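Local coordinates for protein L-serine ammonia-lyase (Rhizomucor miehei CAU432, PDB 5C3U) that binds pyridoxal-5'-phosphate and belongs to the family of pyridoxal-phosphate dependent enzymes, at residues L24-P28 with N29-E33; Q65-G68 with T69-F73; D148-L151 with I152-G155; S315-S318 with L319-D323. One frame throughout, in Å; residues are numbered along the deposited sequence. Where two conformers were deposited one is given.

Contact 1 of 4, residues L24-P28 with N29-E33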
ATOM      1  N   LEU A  24       4.256   0.158  16.092  1.00 30.27           N
ATOM      2  CA  LEU A  24       2.824  -0.104  16.203  1.00 30.98           C
ATOM      3  C   LEU A  24       2.275   0.840  17.276  1.00 32.44           C
ATOM      4  O   LEU A  24       2.450   0.599  18.473  1.00 34.72           O
ATOM      5  CB  LEU A  24       2.542  -1.571  16.537  1.00 32.11           C
ATOM      6  CG  LEU A  24       1.066  -1.990  16.592  1.00 31.59           C
ATOM      7  CD1 LEU A  24       0.422  -2.011  15.210  1.00 31.11           C
ATOM      8  CD2 LEU A  24       0.881  -3.330  17.277  1.00 32.80           C
ATOM      9  N   LEU A  25       1.654   1.931  16.838  1.00 30.98           N
ATOM     10  CA  LEU A  25       1.185   2.973  17.755  1.00 32.27           C
ATOM     11  C   LEU A  25      -0.242   2.770  18.236  1.00 33.10           C
ATOM     12  O   LEU A  25      -1.133   2.413  17.471  1.00 31.74           O
ATOM     13  CB  LEU A  25       1.348   4.363  17.131  1.00 33.31           C
ATOM     14  CG  LEU A  25       2.751   4.839  16.718  1.00 37.85           C
ATOM     15  CD1 LEU A  25       2.648   6.185  16.017  1.00 39.12           C
ATOM     16  CD2 LEU A  25       3.735   4.919  17.883  1.00 40.27           C
ATOM     17  N   HIS A  26      -0.452   2.983  19.530  1.00 32.63           N
ATOM     18  CA  HIS A  26      -1.792   2.977  20.079  1.00 34.97           C
ATOM     19  C   HIS A  26      -2.450   4.292  19.753  1.00 33.00           C
ATOM     20  O   HIS A  26      -1.812   5.354  19.807  1.00 34.91           O
ATOM     21  CB  HIS A  26      -1.723   2.755  21.587  1.00 37.16           C
ATOM     22  CG  HIS A  26      -3.062   2.553  22.234  1.00 38.88           C
ATOM     23  ND1 HIS A  26      -3.540   3.387  23.186  1.00 40.49           N
ATOM     24  CD2 HIS A  26      -4.039   1.572  22.037  1.00 39.33           C
ATOM     25  CE1 HIS A  26      -4.762   2.961  23.582  1.00 39.91           C
ATOM     26  NE2 HIS A  26      -5.066   1.851  22.878  1.00 41.56           N
ATOM     27  N   ALA A  27      -3.721   4.235  19.372  1.00 29.25           N
ATOM     28  CA  ALA A  27      -4.496   5.431  19.056  1.00 29.67           C
ATOM     29  C   ALA A  27      -5.526   5.704  20.170  1.00 30.49           C
ATOM     30  O   ALA A  27      -6.653   5.211  20.102  1.00 32.34           O
ATOM     31  CB  ALA A  27      -5.190   5.246  17.704  1.00 29.18           C
ATOM     32  N   PRO A  28      -5.150   6.472  21.212  1.00 31.55           N
ATOM     33  CA  PRO A  28      -6.055   6.499  22.379  1.00 31.94           C
ATOM     34  C   PRO A  28      -7.395   7.218  22.193  1.00 32.75           C
ATOM     35  O   PRO A  28      -8.392   6.804  22.792  1.00 35.79           O
ATOM     36  CB  PRO A  28      -5.221   7.179  23.474  1.00 32.61           C
ATOM     37  CG  PRO A  28      -4.151   7.929  22.750  1.00 33.80           C
ATOM     38  CD  PRO A  28      -3.899   7.216  21.449  1.00 31.91           C
ATOM     39  N   ASN A  29      -7.438   8.268  21.381  1.00 35.72           N
ATOM     40  CA  ASN A  29      -8.699   8.997  21.173  1.00 36.63           C
ATOM     41  C   ASN A  29      -9.664   8.128  20.384  1.00 37.99           C
ATOM     42  O   ASN A  29     -10.865   8.090  20.672  1.00 37.57           O
ATOM     43  CB  ASN A  29      -8.460  10.344  20.476  1.00 39.22           C
ATOM     44  CG  ASN A  29      -7.627  11.304  21.316  1.00 43.64           C
ATOM     45  OD1 ASN A  29      -7.797  11.408  22.531  1.00 46.85           O
ATOM     46  ND2 ASN A  29      -6.722  12.021  20.662  1.00 45.98           N
ATOM     47  N   LEU A  30      -9.117   7.393  19.420  1.00 35.14           N
ATOM     48  CA  LEU A  30      -9.896   6.447  18.630  1.00 36.74           C
ATOM     49  C   LEU A  30     -10.373   5.260  19.449  1.00 35.55           C
ATOM     50  O   LEU A  30     -11.511   4.796  19.272  1.00 35.05           O
ATOM     51  CB  LEU A  30      -9.084   5.941  17.435  1.00 38.61           C
ATOM     52  CG  LEU A  30      -9.150   6.774  16.157  1.00 40.29           C
ATOM     53  CD1 LEU A  30      -8.269   6.127  15.101  1.00 37.73           C
ATOM     54  CD2 LEU A  30     -10.594   6.907  15.672  1.00 39.03           C
ATOM     55  N   THR A  31      -9.486   4.751  20.307  1.00 33.56           N
ATOM     56  CA  THR A  31      -9.835   3.634  21.179  0.50 35.53           C
ATOM     57  C   THR A  31     -11.008   4.001  22.081  1.00 34.24           C
ATOM     58  O   THR A  31     -11.939   3.199  22.242  1.00 32.18           O
ATOM     59  CB  THR A  31      -8.653   3.137  22.032  0.50 35.92           C
ATOM     60  OG1 THR A  31      -8.144   4.212  22.822  0.50 38.16           O
ATOM     61  CG2 THR A  31      -7.547   2.606  21.148  0.50 34.74           C
ATOM     62  N   LYS A  32     -10.983   5.216  22.623  1.00 35.34           N
ATOM     63  CA  LYS A  32     -12.081   5.710  23.459  1.00 41.28           C
ATOM     64  C   LYS A  32     -13.377   5.847  22.664  1.00 43.52           C
ATOM     65  O   LYS A  32     -14.430   5.370  23.097  1.00 45.69           O
ATOM     66  CB  LYS A  32     -11.712   7.042  24.128  1.00 43.40           C
ATOM     67  CG  LYS A  32     -12.617   7.405  25.299  1.00 46.81           C
ATOM     68  CD  LYS A  32     -12.098   8.623  26.047  1.00 49.84           C
ATOM     69  CE  LYS A  32     -12.734   8.726  27.429  1.00 54.07           C
ATOM     70  NZ  LYS A  32     -12.494  10.055  28.064  1.00 56.38           N
ATOM     71  N   GLU A  33     -13.294   6.482  21.499  1.00 44.41           N
ATOM     72  CA  GLU A  33     -14.454   6.694  20.644  1.00 46.69           C
ATOM     73  C   GLU A  33     -15.104   5.387  20.203  1.00 44.53           C
ATOM     74  O   GLU A  33     -16.322   5.287  20.176  1.00 45.62           O
ATOM     75  CB  GLU A  33     -14.058   7.462  19.388  1.00 50.24           C
ATOM     76  CG  GLU A  33     -13.994   8.970  19.529  1.00 54.88           C
ATOM     77  CD  GLU A  33     -13.594   9.633  18.224  1.00 58.27           C
ATOM     78  OE1 GLU A  33     -14.078   9.196  17.149  1.00 60.61           O
ATOM     79  OE2 GLU A  33     -12.787  10.585  18.269  1.00 62.40           O
TER
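Ala27 O and Pro28 O accept the first two helical backbone bonds, from Thr31 N at 2.9 Å and from Lys32 N at 3.0 Å, and turn the chain from an extended course into a helix. Ala27 holds the N-cap position; Pro28, which has no N-H to offer, suits the first turn because the N-H groups there have no preceding helical carbonyl to bond to. In one of the two conformers modelled for Thr31, OG1 hydrogen-bonds to Pro28 O at 2.6 Å, placed between backbone N and carbonyl carbon (chi1 58°); there it would share that carbonyl with Lys32 N, both donors on one face of its plane.

This is a strand-to-helix junction of the large mixed sheet. Strand 24-26 is one of its two edge strands, antiparallel to strand 37-42, and leads through Ala27 into helix 28-34. The methyl of Ala27, small and buried, lies against Leu30, with CB to CB at 4.0 Å, while Leu30 also touches Cys289 and Tyr290 of helix 280-290. His26 crosses Thr31 at about a right angle, NE2 only 3.1 Å from CG2; since Thr31 was modelled twice, this short approach is doubtful. The imidazole also meets the ring of Phe39, and its NE2 makes a weak hydrogen bond to Asn37.

Contact 2 of 4, residues Q65-G68 with T69-F73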
ATOM      1  N   GLN A  65      20.713 -10.462  -6.090  1.00 25.84           N
ATOM      2  CA  GLN A  65      21.335 -11.740  -5.660  1.00 28.37           C
ATOM      3  C   GLN A  65      21.431 -12.713  -6.839  1.00 30.74           C
ATOM      4  O   GLN A  65      22.423 -13.414  -7.002  1.00 30.24           O
ATOM      5  CB  GLN A  65      20.536 -12.405  -4.540  1.00 30.70           C
ATOM      6  CG  GLN A  65      20.663 -11.756  -3.179  1.00 37.06           C
ATOM      7  CD  GLN A  65      22.048 -11.938  -2.586  1.00 41.71           C
ATOM      8  OE1 GLN A  65      22.409 -13.034  -2.146  1.00 47.89           O
ATOM      9  NE2 GLN A  65      22.831 -10.861  -2.565  1.00 40.96           N
ATOM     10  N   THR A  66      20.403 -12.744  -7.677  1.00 29.03           N
ATOM     11  CA  THR A  66      20.397 -13.677  -8.801  1.00 30.36           C
ATOM     12  C   THR A  66      21.125 -13.169 -10.060  1.00 29.70           C
ATOM     13  O   THR A  66      21.829 -13.931 -10.734  1.00 30.33           O
ATOM     14  CB  THR A  66      18.955 -14.107  -9.135  1.00 32.75           C
ATOM     15  OG1 THR A  66      18.356 -14.664  -7.954  1.00 32.38           O
ATOM     16  CG2 THR A  66      18.962 -15.169 -10.219  1.00 35.17           C
ATOM     17  N   ARG A  67      20.961 -11.888 -10.381  1.00 28.35           N
ATOM     18  CA  ARG A  67      21.371 -11.362 -11.679  1.00 27.36           C
ATOM     19  C   ARG A  67      22.592 -10.436 -11.622  1.00 28.52           C
ATOM     20  O   ARG A  67      23.114 -10.042 -12.663  1.00 30.14           O
ATOM     21  CB  ARG A  67      20.210 -10.592 -12.345  1.00 28.64           C
ATOM     22  CG  ARG A  67      18.922 -11.379 -12.591  1.00 32.35           C
ATOM     23  CD  ARG A  67      18.917 -12.104 -13.927  1.00 36.67           C
ATOM     24  NE  ARG A  67      19.191 -11.224 -15.068  1.00 36.39           N
ATOM     25  CZ  ARG A  67      18.267 -10.666 -15.843  1.00 36.84           C
ATOM     26  NH1 ARG A  67      16.971 -10.896 -15.628  1.00 37.35           N
ATOM     27  NH2 ARG A  67      18.642  -9.871 -16.834  1.00 36.88           N
ATOM     28  N   GLY A  68      23.030 -10.088 -10.422  1.00 26.95           N
ATOM     29  CA  GLY A  68      24.209  -9.226 -10.244  1.00 28.39           C
ATOM     30  C   GLY A  68      23.875  -7.750 -10.315  1.00 29.82           C
ATOM     31  O   GLY A  68      22.703  -7.363 -10.376  1.00 28.39           O
ATOM     32  N   THR A  69      24.920  -6.923 -10.331  1.00 27.52           N
ATOM     33  CA  THR A  69      24.769  -5.492 -10.245  1.00 29.96           C
ATOM     34  C   THR A  69      24.930  -4.755 -11.583  1.00 30.74           C
ATOM     35  O   THR A  69      25.013  -3.527 -11.609  1.00 33.06           O
ATOM     36  CB  THR A  69      25.774  -4.916  -9.232  1.00 31.65           C
ATOM     37  OG1 THR A  69      27.092  -5.303  -9.621  1.00 35.66           O
ATOM     38  CG2 THR A  69      25.514  -5.476  -7.853  1.00 33.62           C
ATOM     39  N   ASN A  70      24.974  -5.499 -12.683  1.00 31.27           N
ATOM     40  CA  ASN A  70      24.993  -4.882 -14.021  1.00 30.68           C
ATOM     41  C   ASN A  70      23.610  -4.729 -14.638  1.00 31.29           C
ATOM     42  O   ASN A  70      23.470  -4.295 -15.788  1.00 32.98           O
ATOM     43  CB  ASN A  70      25.896  -5.691 -14.966  1.00 33.66           C
ATOM     44  CG  ASN A  70      27.357  -5.584 -14.598  1.00 34.89           C
ATOM     45  OD1 ASN A  70      27.805  -4.536 -14.143  1.00 38.13           O
ATOM     46  ND2 ASN A  70      28.105  -6.674 -14.781  1.00 37.20           N
ATOM     47  N   ILE A  71      22.586  -5.097 -13.876  1.00 31.37           N
ATOM     48  CA  ILE A  71      21.212  -4.983 -14.351  1.00 31.66           C
ATOM     49  C   ILE A  71      20.743  -3.538 -14.295  1.00 29.55           C
ATOM     50  O   ILE A  71      21.412  -2.669 -13.729  1.00 28.97           O
ATOM     51  CB  ILE A  71      20.258  -5.852 -13.515  1.00 32.57           C
ATOM     52  CG1 ILE A  71      20.382  -5.488 -12.017  1.00 33.45           C
ATOM     53  CG2 ILE A  71      20.526  -7.325 -13.794  1.00 33.39           C
ATOM     54  CD1 ILE A  71      19.269  -6.044 -11.153  1.00 34.75           C
ATOM     55  N   GLN A  72      19.596  -3.278 -14.916  1.00 27.99           N
ATOM     56  CA  GLN A  72      18.928  -1.996 -14.757  1.00 26.51           C
ATOM     57  C   GLN A  72      17.567  -2.316 -14.198  1.00 24.91           C
ATOM     58  O   GLN A  72      16.896  -3.209 -14.722  1.00 25.42           O
ATOM     59  CB  GLN A  72      18.755  -1.271 -16.098  1.00 28.55           C
ATOM     60  CG  GLN A  72      20.050  -0.962 -16.836  1.00 34.23           C
ATOM     61  CD  GLN A  72      20.449  -2.077 -17.786  1.00 37.57           C
ATOM     62  OE1 GLN A  72      19.602  -2.659 -18.462  1.00 39.46           O
ATOM     63  NE2 GLN A  72      21.745  -2.385 -17.836  1.00 39.15           N
ATOM     64  N   PHE A  73      17.147  -1.625 -13.135  1.00 24.36           N
ATOM     65  CA  PHE A  73      15.747  -1.767 -12.739  1.00 23.79           C
ATOM     66  C   PHE A  73      14.940  -0.754 -13.544  1.00 23.02           C
ATOM     67  O   PHE A  73      15.390   0.353 -13.745  1.00 24.53           O
ATOM     68  CB  PHE A  73      15.550  -1.483 -11.248  1.00 23.87           C
ATOM     69  CG  PHE A  73      16.034  -2.578 -10.334  1.00 25.05           C
ATOM     70  CD1 PHE A  73      15.453  -3.846 -10.374  1.00 27.26           C
ATOM     71  CD2 PHE A  73      16.998  -2.327  -9.382  1.00 27.70           C
ATOM     72  CE1 PHE A  73      15.878  -4.853  -9.508  1.00 26.96           C
ATOM     73  CE2 PHE A  73      17.430  -3.334  -8.511  1.00 26.57           C
ATOM     74  CZ  PHE A  73      16.872  -4.597  -8.587  1.00 25.77           C
TER
HETATM   75  O   HOH W   1      25.022  -8.322 -13.396  1.00 33.33           O
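Arg67 and Ile71 meet across the turn that ends helix 52-67 and feeds strand 72-75, a helix-to-strand connection of the parallel four-stranded sheet. Gly68 makes the break: at phi 85° it is the first residue to leave the helix, and a CB here would collide with the Arg67 carbonyl oxygen and with Thr69 N. Glycine is therefore the fitting residue, and the chain leaves the helix here.

The van der Waals contacts centre on Ile71, a buried branched residue whose CB points toward the 65-68 segment. Its CG2 rests on the first methylene of Arg67, 3.6 Å from CB, and its CG1 lies 3.4 Å from Gly68 O. With CG1 set between backbone N and carbonyl carbon (chi1 55°), the longer branch is carried on to Phe73, where CD1 sits 3.8 Å above the ring plane, toward its rim. Val64 of helix 52-67 and Ile142 of strand 141-143 also touch Ile71 and extend this hydrophobic patch.

The polar contacts involve Asn140 and a water. Arg67 suits the helix end because its aliphatic root can pack on Ile71 while the chain, bent at both chi2 and chi3, brings NH2 to a hydrogen bond with OD1 of Asn140. The same asparagine reaches Asn70 O with a weak bond from ND2. Between the two sides of the turn one water acts as a bridge: it donates to Arg67 O at 2.7 Å and accepts from Asn70 N at 2.9 Å.

Contact 3 of 4, residues D148-L151 with I152-G155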
ATOM      1  N   ASP A 148       2.014  -7.616  -8.346  1.00 27.60           N
ATOM      2  CA  ASP A 148       1.713  -8.998  -8.749  1.00 29.97           C
ATOM      3  C   ASP A 148       2.980  -9.825  -8.979  1.00 29.10           C
ATOM      4  O   ASP A 148       3.343 -10.120 -10.124  1.00 32.17           O
ATOM      5  CB  ASP A 148       0.828  -8.993  -9.999  1.00 29.30           C
ATOM      6  CG  ASP A 148       0.137 -10.323 -10.240  1.00 31.22           C
ATOM      7  OD1 ASP A 148       0.153 -11.197  -9.348  1.00 32.29           O
ATOM      8  OD2 ASP A 148      -0.446 -10.499 -11.332  1.00 33.84           O
ATOM      9  N   HIS A 149       3.651 -10.188  -7.889  1.00 27.93           N
ATOM     10  CA  HIS A 149       4.821 -11.062  -7.955  1.00 27.03           C
ATOM     11  C   HIS A 149       5.051 -11.732  -6.639  1.00 25.92           C
ATOM     12  O   HIS A 149       4.906 -11.115  -5.572  1.00 25.26           O
ATOM     13  CB  HIS A 149       6.068 -10.287  -8.385  1.00 27.88           C
ATOM     14  CG  HIS A 149       7.223 -11.174  -8.805  1.00 27.75           C
ATOM     15  ND1 HIS A 149       8.034 -11.776  -7.920  1.00 26.93           N
ATOM     16  CD2 HIS A 149       7.682 -11.537 -10.070  1.00 29.60           C
ATOM     17  CE1 HIS A 149       8.959 -12.505  -8.584  1.00 29.67           C
ATOM     18  NE2 HIS A 149       8.736 -12.361  -9.895  1.00 28.16           N
ATOM     19  N   ALA A 150       5.441 -13.001  -6.696  1.00 25.16           N
ATOM     20  CA  ALA A 150       5.633 -13.787  -5.491  1.00 25.44           C
ATOM     21  C   ALA A 150       6.620 -13.144  -4.527  1.00 25.55           C
ATOM     22  O   ALA A 150       6.454 -13.265  -3.323  1.00 23.99           O
ATOM     23  CB  ALA A 150       6.060 -15.213  -5.821  1.00 28.35           C
ATOM     24  N   LEU A 151       7.662 -12.503  -5.049  1.00 25.66           N
ATOM     25  CA  LEU A 151       8.653 -11.873  -4.161  1.00 25.50           C
ATOM     26  C   LEU A 151       8.086 -10.698  -3.382  1.00 24.35           C
ATOM     27  O   LEU A 151       8.482 -10.453  -2.233  1.00 25.94           O
ATOM     28  CB  LEU A 151       9.892 -11.412  -4.941  1.00 25.82           C
ATOM     29  CG  LEU A 151      10.818 -12.576  -5.324  1.00 26.26           C
ATOM     30  CD1 LEU A 151      11.829 -12.148  -6.378  1.00 28.97           C
ATOM     31  CD2 LEU A 151      11.504 -13.152  -4.084  1.00 30.44           C
ATOM     32  N   ILE A 152       7.218  -9.939  -4.040  1.00 22.48           N
ATOM     33  CA  ILE A 152       6.539  -8.800  -3.408  1.00 22.27           C
ATOM     34  C   ILE A 152       5.647  -9.311  -2.270  1.00 22.84           C
ATOM     35  O   ILE A 152       5.664  -8.777  -1.165  1.00 22.28           O
ATOM     36  CB  ILE A 152       5.747  -7.987  -4.453  1.00 22.47           C
ATOM     37  CG1 ILE A 152       6.708  -7.399  -5.506  1.00 21.87           C
ATOM     38  CG2 ILE A 152       4.949  -6.872  -3.788  1.00 21.05           C
ATOM     39  CD1 ILE A 152       6.035  -6.617  -6.599  1.00 24.73           C
ATOM     40  N   TRP A 153       4.861 -10.361  -2.513  1.00 22.66           N
ATOM     41  CA  TRP A 153       4.044 -10.892  -1.420  1.00 23.09           C
ATOM     42  C   TRP A 153       4.863 -11.360  -0.248  1.00 23.28           C
ATOM     43  O   TRP A 153       4.504 -11.118   0.900  1.00 21.52           O
ATOM     44  CB  TRP A 153       3.137 -12.025  -1.888  1.00 23.22           C
ATOM     45  CG  TRP A 153       2.517 -11.750  -3.231  1.00 24.10           C
ATOM     46  CD1 TRP A 153       2.118 -10.520  -3.755  1.00 24.44           C
ATOM     47  CD2 TRP A 153       2.198 -12.736  -4.273  1.00 25.91           C
ATOM     48  NE1 TRP A 153       1.588 -10.673  -5.018  1.00 25.61           N
ATOM     49  CE2 TRP A 153       1.618 -11.981  -5.391  1.00 25.92           C
ATOM     50  CE3 TRP A 153       2.333 -14.131  -4.387  1.00 26.56           C
ATOM     51  CZ2 TRP A 153       1.200 -12.603  -6.565  1.00 26.87           C
ATOM     52  CZ3 TRP A 153       1.916 -14.736  -5.577  1.00 26.11           C
ATOM     53  CH2 TRP A 153       1.358 -13.992  -6.635  1.00 26.10           C
ATOM     54  N   GLN A 154       5.955 -12.058  -0.537  1.00 23.87           N
ATOM     55  CA  GLN A 154       6.860 -12.544   0.496  1.00 26.26           C
ATOM     56  C   GLN A 154       7.424 -11.390   1.330  1.00 26.50           C
ATOM     57  O   GLN A 154       7.447 -11.450   2.581  1.00 25.42           O
ATOM     58  CB  GLN A 154       7.992 -13.322  -0.175  1.00 29.50           C
ATOM     59  CG  GLN A 154       8.887 -14.090   0.772  1.00 37.06           C
ATOM     60  CD  GLN A 154      10.238 -14.366   0.147  1.00 43.77           C
ATOM     61  OE1 GLN A 154      10.469 -15.444  -0.393  1.00 51.10           O
ATOM     62  NE2 GLN A 154      11.131 -13.376   0.185  1.00 47.74           N
ATOM     63  N   GLY A 155       7.851 -10.344   0.632  1.00 23.25           N
ATOM     64  CA  GLY A 155       8.366  -9.128   1.261  1.00 23.31           C
ATOM     65  C   GLY A 155       7.328  -8.490   2.175  1.00 23.74           C
ATOM     66  O   GLY A 155       7.602  -8.199   3.348  1.00 23.76           O
TER
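Trp153 N bonds to His149 O at 3.2 Å and Gly155 N to Leu151 O at 2.9 Å, the regular backbone bonds of a helix whose first turn is capped by a side chain. The imidazole ND1 of His149 accepts Leu151 N at 3.0 Å, a nearly straight bond (163°) that lies slightly out of the ring plane. Histidine can cap here because CG stands anti to its own backbone N, which brings ND1 within reach of the first turn.

The aromatic contacts belong to Trp153. Its chi1 of -41° lays the indole back along the start of the helix, one face against the backbone. Ala150 CA makes a CH-pi contact 3.9 Å from the centroid of the six-membered ring, and His149 O lies 3.2 Å above the ring system, toward its rim. The small methyl of Ala150, 4.1 Å from CE3 of Trp153, probably helps the ring to lie close. At the ring edge, Asp148 OD1 faces CZ2 at 3.3 Å, with carboxylate and indole 29° apart; NE1 donates a hydrogen bond to Ser147 O.

Among apolar contacts, Ile152 CD1 touches His149 CB at 4.1 Å, and its buried side chain also meets Ile56 of helix 52-67. The whole is an N-capped helix start, that of helix 150-166, with the side chain of Ile152 about 6 Å from the bound pyridoxal-5'-phosphate.

Contact 4 of 4, residues S315-S318 with L319-D323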
ATOM      1  N   SER A 315       3.955   8.870  -0.680  1.00 24.27           N
ATOM      2  CA  SER A 315       4.529  10.200  -0.942  1.00 24.60           C
ATOM      3  C   SER A 315       3.670  11.059  -1.855  1.00 25.16           C
ATOM      4  O   SER A 315       4.051  12.195  -2.105  1.00 25.29           O
ATOM      5  CB  SER A 315       5.950  10.099  -1.522  1.00 26.90           C
ATOM      6  OG  SER A 315       6.846   9.446  -0.615  1.00 28.33           O
ATOM      7  N   ASP A 316       2.544  10.535  -2.353  1.00 23.58           N
ATOM      8  CA  ASP A 316       1.665  11.318  -3.225  1.00 27.80           C
ATOM      9  C   ASP A 316       0.698  12.117  -2.362  1.00 26.65           C
ATOM     10  O   ASP A 316      -0.507  11.900  -2.381  1.00 27.27           O
ATOM     11  CB  ASP A 316       0.889  10.432  -4.221  1.00 29.80           C
ATOM     12  CG  ASP A 316       0.289  11.240  -5.377  1.00 35.06           C
ATOM     13  OD1 ASP A 316       0.783  12.369  -5.636  1.00 36.86           O
ATOM     14  OD2 ASP A 316      -0.682  10.756  -6.020  1.00 35.68           O
ATOM     15  N   ILE A 317       1.254  13.029  -1.578  1.00 25.75           N
ATOM     16  CA  ILE A 317       0.486  13.818  -0.626  1.00 25.05           C
ATOM     17  C   ILE A 317       1.358  15.043  -0.369  1.00 27.12           C
ATOM     18  O   ILE A 317       2.569  14.973  -0.538  1.00 27.81           O
ATOM     19  CB  ILE A 317       0.167  13.033   0.684  1.00 25.24           C
ATOM     20  CG1 ILE A 317      -0.786  13.826   1.594  1.00 26.68           C
ATOM     21  CG2 ILE A 317       1.424  12.649   1.454  1.00 28.60           C
ATOM     22  CD1 ILE A 317      -2.208  13.886   1.076  1.00 25.86           C
ATOM     23  N   SER A 318       0.727  16.158  -0.003  1.00 26.67           N
ATOM     24  CA  SER A 318       1.418  17.441   0.159  1.00 27.02           C
ATOM     25  C   SER A 318       0.442  18.411   0.812  1.00 27.45           C
ATOM     26  O   SER A 318      -0.750  18.115   0.943  1.00 24.91           O
ATOM     27  CB  SER A 318       1.882  17.989  -1.202  1.00 28.48           C
ATOM     28  OG  SER A 318       0.793  18.409  -2.017  1.00 28.08           O
ATOM     29  N   LEU A 319       0.948  19.571   1.214  1.00 25.96           N
ATOM     30  CA  LEU A 319       0.092  20.611   1.769  1.00 25.14           C
ATOM     31  C   LEU A 319      -0.936  21.072   0.738  1.00 24.23           C
ATOM     32  O   LEU A 319      -2.083  21.357   1.088  1.00 25.54           O
ATOM     33  CB  LEU A 319       0.968  21.773   2.289  1.00 25.71           C
ATOM     34  CG  LEU A 319       1.840  21.329   3.477  1.00 26.81           C
ATOM     35  CD1 LEU A 319       2.750  22.449   4.003  1.00 25.43           C
ATOM     36  CD2 LEU A 319       1.026  20.711   4.612  1.00 27.72           C
ATOM     37  N   ALA A 320      -0.563  21.093  -0.541  1.00 25.17           N
ATOM     38  CA  ALA A 320      -1.535  21.498  -1.546  1.00 24.97           C
ATOM     39  C   ALA A 320      -2.632  20.429  -1.706  1.00 25.79           C
ATOM     40  O   ALA A 320      -3.774  20.782  -1.993  1.00 25.15           O
ATOM     41  CB  ALA A 320      -0.873  21.819  -2.874  1.00 27.01           C
ATOM     42  N   HIS A 321      -2.304  19.151  -1.478  1.00 24.18           N
ATOM     43  CA  HIS A 321      -3.356  18.099  -1.505  1.00 26.61           C
ATOM     44  C   HIS A 321      -4.351  18.381  -0.418  1.00 26.57           C
ATOM     45  O   HIS A 321      -5.563  18.304  -0.637  1.00 29.44           O
ATOM     46  CB  HIS A 321      -2.816  16.693  -1.264  1.00 27.94           C
ATOM     47  CG  HIS A 321      -2.086  16.088  -2.423  1.00 28.83           C
ATOM     48  ND1 HIS A 321      -0.895  16.556  -2.855  1.00 29.50           N
ATOM     49  CD2 HIS A 321      -2.383  14.972  -3.202  1.00 30.76           C
ATOM     50  CE1 HIS A 321      -0.466  15.784  -3.881  1.00 31.29           C
ATOM     51  NE2 HIS A 321      -1.386  14.816  -4.087  1.00 31.83           N
ATOM     52  N   LEU A 322      -3.842  18.689   0.771  1.00 28.50           N
ATOM     53  CA  LEU A 322      -4.690  18.944   1.932  1.00 29.79           C
ATOM     54  C   LEU A 322      -5.555  20.192   1.751  1.00 30.78           C
ATOM     55  O   LEU A 322      -6.707  20.211   2.175  1.00 31.67           O
ATOM     56  CB  LEU A 322      -3.863  19.029   3.213  1.00 33.81           C
ATOM     57  CG  LEU A 322      -3.551  17.660   3.814  1.00 38.88           C
ATOM     58  CD1 LEU A 322      -2.308  17.772   4.670  1.00 42.49           C
ATOM     59  CD2 LEU A 322      -4.733  17.122   4.614  1.00 41.09           C
ATOM     60  N   ASP A 323      -5.011  21.215   1.095  1.00 27.61           N
ATOM     61  CA  ASP A 323      -5.819  22.380   0.706  1.00 27.84           C
ATOM     62  C   ASP A 323      -7.003  21.937  -0.169  1.00 27.66           C
ATOM     63  O   ASP A 323      -8.169  22.325   0.061  1.00 26.41           O
ATOM     64  CB  ASP A 323      -4.956  23.370  -0.070  1.00 27.67           C
ATOM     65  CG  ASP A 323      -3.947  24.103   0.809  1.00 31.72           C
ATOM     66  OD1 ASP A 323      -4.110  24.104   2.060  1.00 32.16           O
ATOM     67  OD2 ASP A 323      -2.978  24.687   0.242  1.00 31.42           O
TER
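Ser318, at the N-cap position of helix 319-329, the last helix of the modelled chain, hydrogen-bonds to His321 in its first turn. Ser318 OG and His321 ND1 are 2.6 Å apart, a short bond in which either atom may be the donor. Serine is common at N-caps; here, chi1 of 70° sets its hydroxyl between backbone N and carbonyl carbon and brings it to the edge of the imidazole, in the ring plane. The backbone of the same residue is used as well, for Ser318 O accepts Leu322 N at 3.1 Å. The next helical bond runs from Asp323 N to Leu319 O, and Asp323 OD1 has its own partner in a salt bridge with Arg326.

The preceding loop also has partners outside the two segments. Asp316 is the centre of an inverse gamma turn, closed by a weak bond from Ile317 N to Ser315 O. Its OD2 pairs with Thr233 OG1, its backbone N with Glu279, while Ser315 N reaches Asn80. Asp316 OD1 comes within 3.6 Å of His321 NE2, the carboxylate plane standing 82° from the ring; the nearby carboxylate may favour the protonated imidazole.

Ile317, between Asp316 and Ser318 in sequence, makes the apolar contacts. Its CD1 packs 3.7 Å from His321 CB, and its side chain also reaches Val267 of helix 260-274. Its CA stands almost squarely over the imidazole of His321 in a CH-pi contact, 3.8 Å from the ring centroid.

Overall arrangement
All four contacts lie where a helix begins or ends. Contacts 1, 3 and 4 open helices, whereas contact 2 closes one. Contacts 2 and 3 are the nearest pair, their closest atoms about 7 Å apart, and are joined by helix 52-67: contact 2 holds its end, while its Ile56, Phe59 and Gln62 touch contact 3. The pyridoxal-5'-phosphate lies between contacts 3 and 4, which are on opposite sides of the chain's centre with centres 29 Å apart; the side chains of Ile152 and Asp316 are about 6 and 8 Å from it. Contacts 1 and 2, centres 44 Å apart, belong to the two different sheets.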